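Local coordinates for outer membrane protein assembly factor BamA (Haemophilus ducreyi, PDB 4K3C) that probably works within the Bam complex to assemble beta-barrel proteins and insert them into the bacterial outer membrane, at residues R282-N287 with G381-F386; D343-Q348 with N377-K382. All coordinates share one frame; numbering follows the deposited sequence.

Contact 1: R282-N287 with G381-F386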
loop_
_atom_site.group_PDB
_atom_site.type_symbol
_atom_site.label_atom_id
_atom_site.label_comp_id
_atom_site.label_asym_id
_atom_site.label_seq_id
_atom_site.Cartn_x
_atom_site.Cartn_y
_atom_site.Cartn_z
ATOM N N ARG A 282 -27.706 18.667 9.540
ATOM C CA ARG A 282 -27.711 18.600 8.083
ATOM C C ARG A 282 -28.313 19.837 7.476
ATOM O O ARG A 282 -27.784 20.358 6.503
ATOM C CB ARG A 282 -28.508 17.406 7.605
ATOM C CG ARG A 282 -27.775 16.112 7.723
ATOM C CD ARG A 282 -28.650 15.028 7.175
ATOM N NE ARG A 282 -27.963 13.756 7.080
ATOM C CZ ARG A 282 -28.595 12.602 6.945
ATOM N NH1 ARG A 282 -29.929 12.581 6.900
ATOM N NH2 ARG A 282 -27.891 11.481 6.860
ATOM N N GLU A 283 -29.429 20.286 8.047
ATOM C CA GLU A 283 -30.124 21.489 7.584
ATOM C C GLU A 283 -29.164 22.673 7.529
ATOM O O GLU A 283 -29.175 23.479 6.581
ATOM C CB GLU A 283 -31.303 21.820 8.509
ATOM C CG GLU A 283 -32.667 21.523 7.910
ATOM C CD GLU A 283 -33.514 22.747 7.823
ATOM O OE1 GLU A 283 -32.925 23.841 7.740
ATOM O OE2 GLU A 283 -34.757 22.630 7.851
ATOM N N LYS A 284 -28.323 22.741 8.553
ATOM C CA LYS A 284 -27.341 23.794 8.693
ATOM C C LYS A 284 -26.450 23.821 7.465
ATOM O O LYS A 284 -26.006 24.885 7.044
ATOM C CB LYS A 284 -26.524 23.535 9.948
ATOM C CG LYS A 284 -25.912 24.751 10.545
ATOM C CD LYS A 284 -25.622 24.494 12.003
ATOM C CE LYS A 284 -26.886 24.157 12.760
ATOM N NZ LYS A 284 -26.631 24.112 14.228
ATOM N N TYR A 285 -26.211 22.639 6.897
ATOM C CA TYR A 285 -25.441 22.498 5.661
ATOM C C TYR A 285 -26.258 22.857 4.438
ATOM O O TYR A 285 -25.774 23.512 3.516
ATOM C CB TYR A 285 -24.963 21.063 5.463
ATOM C CG TYR A 285 -24.417 20.854 4.072
ATOM C CD1 TYR A 285 -23.285 21.541 3.649
ATOM C CD2 TYR A 285 -25.036 19.998 3.172
ATOM C CE1 TYR A 285 -22.769 21.367 2.384
ATOM C CE2 TYR A 285 -24.525 19.822 1.889
ATOM C CZ TYR A 285 -23.388 20.514 1.507
ATOM O OH TYR A 285 -22.856 20.359 0.253
ATOM N N VAL A 286 -27.485 22.361 4.420
ATOM C CA VAL A 286 -28.393 22.616 3.328
ATOM C C VAL A 286 -28.562 24.120 3.194
ATOM O O VAL A 286 -28.434 24.669 2.096
ATOM C CB VAL A 286 -29.742 21.933 3.577
ATOM C CG1 VAL A 286 -30.849 22.577 2.734
ATOM C CG2 VAL A 286 -29.627 20.444 3.301
ATOM N N ASN A 287 -28.817 24.790 4.317
ATOM C CA ASN A 287 -28.962 26.238 4.293
ATOM C C ASN A 287 -27.648 26.918 3.947
ATOM O O ASN A 287 -27.639 27.883 3.184
ATOM C CB ASN A 287 -29.508 26.767 5.613
ATOM C CG ASN A 287 -31.009 26.760 5.661
ATOM O OD1 ASN A 287 -31.610 25.959 6.365
ATOM N ND2 ASN A 287 -31.629 27.665 4.921
ATOM N N GLY A 381 -18.077 30.573 5.002
ATOM C CA GLY A 381 -19.448 30.563 5.477
ATOM C C GLY A 381 -20.203 29.337 5.000
ATOM O O GLY A 381 -21.393 29.393 4.680
ATOM N N LYS A 382 -19.495 28.219 4.945
ATOM C CA LYS A 382 -20.076 26.971 4.491
ATOM C C LYS A 382 -19.906 25.925 5.572
ATOM O O LYS A 382 -18.938 25.972 6.331
ATOM C CB LYS A 382 -19.382 26.506 3.215
ATOM C CG LYS A 382 -19.501 27.499 2.087
ATOM C CD LYS A 382 -20.923 27.575 1.550
ATOM C CE LYS A 382 -21.046 28.682 0.525
ATOM N NZ LYS A 382 -19.783 28.800 -0.259
ATOM N N GLU A 383 -20.838 24.981 5.640
ATOM C CA GLU A 383 -20.689 23.853 6.547
ATOM C C GLU A 383 -20.041 22.667 5.827
ATOM O O GLU A 383 -20.109 22.554 4.613
ATOM C CB GLU A 383 -22.043 23.457 7.143
ATOM C CG GLU A 383 -22.079 23.506 8.660
ATOM C CD GLU A 383 -21.799 24.896 9.196
ATOM O OE1 GLU A 383 -22.680 25.762 9.036
ATOM O OE2 GLU A 383 -20.705 25.126 9.765
ATOM N N VAL A 384 -19.395 21.787 6.580
ATOM C CA VAL A 384 -18.870 20.564 5.988
ATOM C C VAL A 384 -20.036 19.731 5.457
ATOM O O VAL A 384 -21.039 19.548 6.141
ATOM C CB VAL A 384 -18.043 19.746 7.007
ATOM C CG1 VAL A 384 -17.758 18.376 6.454
ATOM C CG2 VAL A 384 -16.734 20.478 7.371
ATOM N N PRO A 385 -19.921 19.247 4.226
ATOM C CA PRO A 385 -21.021 18.466 3.655
ATOM C C PRO A 385 -21.317 17.250 4.525
ATOM O O PRO A 385 -20.417 16.433 4.680
ATOM C CB PRO A 385 -20.455 17.999 2.311
ATOM C CG PRO A 385 -19.388 18.945 1.973
ATOM C CD PRO A 385 -18.815 19.440 3.278
ATOM N N PHE A 386 -22.541 17.126 5.045
ATOM C CA PHE A 386 -22.885 16.109 6.053
ATOM C C PHE A 386 -22.556 14.665 5.695
ATOM O O PHE A 386 -22.391 13.814 6.575
ATOM C CB PHE A 386 -24.360 16.199 6.451
ATOM C CG PHE A 386 -25.326 15.997 5.307
ATOM C CD1 PHE A 386 -25.685 14.726 4.886
ATOM C CD2 PHE A 386 -25.911 17.090 4.681
ATOM C CE1 PHE A 386 -26.591 14.555 3.851
ATOM C CE2 PHE A 386 -26.820 16.923 3.636
ATOM C CZ PHE A 386 -27.160 15.659 3.221
#
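The hydroxyl of Y285 reaches past P385, its OH 3.9 Å from P385 CB, and probably hydrogen-bonds to OD1 of N344. That polar partner lies outside the two segments, while the ring itself is clasped by the loop. P385 puts its backbone CA over one ring face in a CH-pi contact, 3.7 Å from the Y285 centroid, and E383 O lies at the ring edge, 3.5 Å from Y285 CD1. From F386, CD2 meets CD2 of Y285. These two rings meet obliquely, planes 78° apart and centroids 5.6 Å from each other. With F386 CG lodged between its own backbone N and carbonyl carbon (chi1 60°), the phenyl stands between Y285 and R282. There the extended arginine chain crosses the phenylalanine side chain almost at right angles, laying CG over the ring face 3.8 Å from the F386 centroid. The R282 guanidinium comes up obliquely, at 47° to the ring. At the other end E383 OE1 rests near K284 CG, but its partner oxygen OE2 forms a salt bridge with K468, and E383 N bonds S288 OG. Helix 280-288 thus lies against the loop following strand 366-378, with V286 and F386 both packed on I303 of strand 303-317 and V384 on T376 and S378 of strand 366-378.

Contact 2: D343-Q348 with N377-K382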
loop_
_atom_site.group_PDB
_atom_site.type_symbol
_atom_site.label_atom_id
_atom_site.label_comp_id
_atom_site.label_asym_id
_atom_site.label_seq_id
_atom_site.Cartn_x
_atom_site.Cartn_y
_atom_site.Cartn_z
ATOM N N ASP A 343 -17.940 24.121 -5.259
ATOM C CA ASP A 343 -18.982 24.506 -4.313
ATOM C C ASP A 343 -18.440 24.135 -2.908
ATOM O O ASP A 343 -17.218 24.090 -2.684
ATOM C CB ASP A 343 -20.274 23.748 -4.659
ATOM C CG ASP A 343 -20.808 24.085 -6.083
ATOM O OD1 ASP A 343 -20.710 25.263 -6.482
ATOM O OD2 ASP A 343 -21.327 23.192 -6.805
ATOM N N ASN A 344 -19.304 23.863 -1.949
ATOM C CA ASN A 344 -18.831 23.102 -0.766
ATOM C C ASN A 344 -17.713 23.627 0.195
ATOM O O ASN A 344 -17.928 23.613 1.420
ATOM C CB ASN A 344 -18.548 21.657 -1.166
ATOM C CG ASN A 344 -19.801 20.840 -1.213
ATOM O OD1 ASN A 344 -20.803 21.190 -0.573
ATOM N ND2 ASN A 344 -19.771 19.746 -1.967
ATOM N N LYS A 345 -16.541 24.022 -0.329
ATOM C CA LYS A 345 -15.529 24.780 0.460
ATOM C C LYS A 345 -15.088 24.209 1.825
ATOM O O LYS A 345 -15.398 24.787 2.882
ATOM C CB LYS A 345 -15.989 26.233 0.681
ATOM C CG LYS A 345 -15.350 27.247 -0.243
ATOM C CD LYS A 345 -16.005 28.612 -0.089
ATOM C CE LYS A 345 -15.508 29.591 -1.135
ATOM N NZ LYS A 345 -14.521 30.550 -0.578
ATOM N N TYR A 346 -14.337 23.114 1.810
ATOM C CA TYR A 346 -13.932 22.471 3.061
ATOM C C TYR A 346 -12.554 21.812 2.921
ATOM O O TYR A 346 -11.962 21.805 1.832
ATOM C CB TYR A 346 -14.972 21.430 3.468
ATOM C CG TYR A 346 -15.054 20.245 2.510
ATOM C CD1 TYR A 346 -15.777 20.333 1.314
ATOM C CD2 TYR A 346 -14.401 19.047 2.790
ATOM C CE1 TYR A 346 -15.851 19.260 0.427
ATOM C CE2 TYR A 346 -14.473 17.969 1.905
ATOM C CZ TYR A 346 -15.201 18.082 0.724
ATOM O OH TYR A 346 -15.278 17.012 -0.144
ATOM N N TYR A 347 -12.037 21.262 4.018
ATOM C CA TYR A 347 -10.767 20.533 3.967
ATOM C C TYR A 347 -10.756 19.364 4.914
ATOM O O TYR A 347 -11.453 19.377 5.917
ATOM C CB TYR A 347 -9.569 21.434 4.265
ATOM C CG TYR A 347 -9.690 22.244 5.526
ATOM C CD1 TYR A 347 -9.384 21.692 6.773
ATOM C CD2 TYR A 347 -10.086 23.578 5.474
ATOM C CE1 TYR A 347 -9.481 22.455 7.948
ATOM C CE2 TYR A 347 -10.188 24.343 6.634
ATOM C CZ TYR A 347 -9.890 23.777 7.868
ATOM O OH TYR A 347 -10.005 24.549 9.002
ATOM N N GLN A 348 -9.964 18.352 4.585
ATOM C CA GLN A 348 -9.845 17.181 5.431
ATOM C C GLN A 348 -8.358 16.871 5.648
ATOM O O GLN A 348 -7.553 17.106 4.767
ATOM C CB GLN A 348 -10.586 15.988 4.811
ATOM C CG GLN A 348 -11.951 16.340 4.210
ATOM C CD GLN A 348 -12.872 15.128 4.025
ATOM O OE1 GLN A 348 -13.039 14.612 2.911
ATOM N NE2 GLN A 348 -13.490 14.684 5.119
ATOM N N ASN A 377 -12.735 20.544 8.640
ATOM C CA ASN A 377 -13.547 21.746 8.760
ATOM C C ASN A 377 -13.772 22.460 7.438
ATOM O O ASN A 377 -13.220 22.079 6.394
ATOM C CB ASN A 377 -13.043 22.720 9.823
ATOM C CG ASN A 377 -14.187 23.337 10.619
ATOM O OD1 ASN A 377 -14.771 24.351 10.226
ATOM N ND2 ASN A 377 -14.530 22.705 11.729
ATOM N N SER A 378 -14.595 23.499 7.514
ATOM C CA SER A 378 -15.052 24.213 6.346
ATOM C C SER A 378 -14.717 25.684 6.506
ATOM O O SER A 378 -14.135 26.074 7.503
ATOM C CB SER A 378 -16.561 24.020 6.188
ATOM O OG SER A 378 -17.239 24.319 7.399
ATOM N N PHE A 379 -15.092 26.492 5.523
ATOM C CA PHE A 379 -14.750 27.898 5.506
ATOM C C PHE A 379 -15.599 28.577 4.445
ATOM O O PHE A 379 -16.354 27.917 3.741
ATOM C CB PHE A 379 -13.257 28.087 5.215
ATOM C CG PHE A 379 -12.781 27.384 3.975
ATOM C CD1 PHE A 379 -12.349 26.072 4.026
ATOM C CD2 PHE A 379 -12.761 28.043 2.750
ATOM C CE1 PHE A 379 -11.913 25.437 2.878
ATOM C CE2 PHE A 379 -12.331 27.413 1.593
ATOM C CZ PHE A 379 -11.908 26.117 1.654
ATOM N N GLY A 380 -15.492 29.894 4.325
ATOM C CA GLY A 380 -16.301 30.608 3.358
ATOM C C GLY A 380 -17.778 30.596 3.705
ATOM O O GLY A 380 -18.632 30.621 2.815
ATOM N N GLY A 381 -18.077 30.573 5.002
ATOM C CA GLY A 381 -19.448 30.563 5.477
ATOM C C GLY A 381 -20.203 29.337 5.000
ATOM O O GLY A 381 -21.393 29.393 4.680
ATOM N N LYS A 382 -19.495 28.219 4.945
ATOM C CA LYS A 382 -20.076 26.971 4.491
ATOM C C LYS A 382 -19.906 25.925 5.572
ATOM O O LYS A 382 -18.938 25.972 6.331
ATOM C CB LYS A 382 -19.382 26.506 3.215
ATOM C CG LYS A 382 -19.501 27.499 2.087
ATOM C CD LYS A 382 -20.923 27.575 1.550
ATOM C CE LYS A 382 -21.046 28.682 0.525
ATOM N NZ LYS A 382 -19.783 28.800 -0.259
#
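The amide N of Y347 gives a nearly straight hydrogen bond to N377 O (2.8 Å, N-H...O 161°), and the pair is closed by the return bond from N377 N to Y347 O, longer at 3.2 Å and more bent. N377 O also sits over the centre of the Y347 ring, about 3.5 Å above its plane. The torsion responsible is chi1 of Y347 (51°), which sets the phenol over N377 of the partner strand and brings OH near N377 CB. Next along comes Y346 with S378, a non-hydrogen-bonded pair. Y346 N instead bonds the side-chain oxygen OG1 of T338 on strand 328-338, the other neighbour of its strand. Beyond it, K345 O accepts F379 N at 3.2 Å and also lies over a face of the F379 ring, offset toward the rim. This ladder is the open end of an antiparallel hairpin in the Omp85 barrel, where strand 346-358 begins and strand 366-378 finishes, on the extracellular side expected for the family. As the second strand departs, its polar groups are met locally. S378 N bonds N377 OD1 at 2.8 Å, approaching from above the carbonyl plane, and S378 OG donates to K382 O, with a weak bond to K468 NZ besides. N344 points away from this partner strand, its ND2 bonded to D307 OD1 and its OD1 probably taken up by the helix contact. K345 lays its CB over a face of the F379 ring in a CH-pi contact, 4.3 Å from the centroid, the two side chains crossing at about a right angle, while Y347 meets that ring rim to rim with planes 16° apart. The ammonium nitrogens of K345 and K382 stay 5.6 Å apart, NZ to NZ.

Contacts 1 and 2 illustrate how one loop leaving a barrel strand can be held both to its own hairpin and to a helix of an earlier loop. Their centres are about 9 Å apart, and both lie in the Omp85 barrel domain at its probable extracellular rim. Along the chain come helix 280-288, then the start of strand 346-358, then the end of strand 366-378, which runs directly into the loop of contact 1; G381 and K382 belong to both. That loop also packs on N377, at the strand end it has just left. The helix, which lies in the connection between strands 260-274 and 303-317, is thereby brought against a later hairpin, joining two loops at what is probably the extracellular mouth of the barrel.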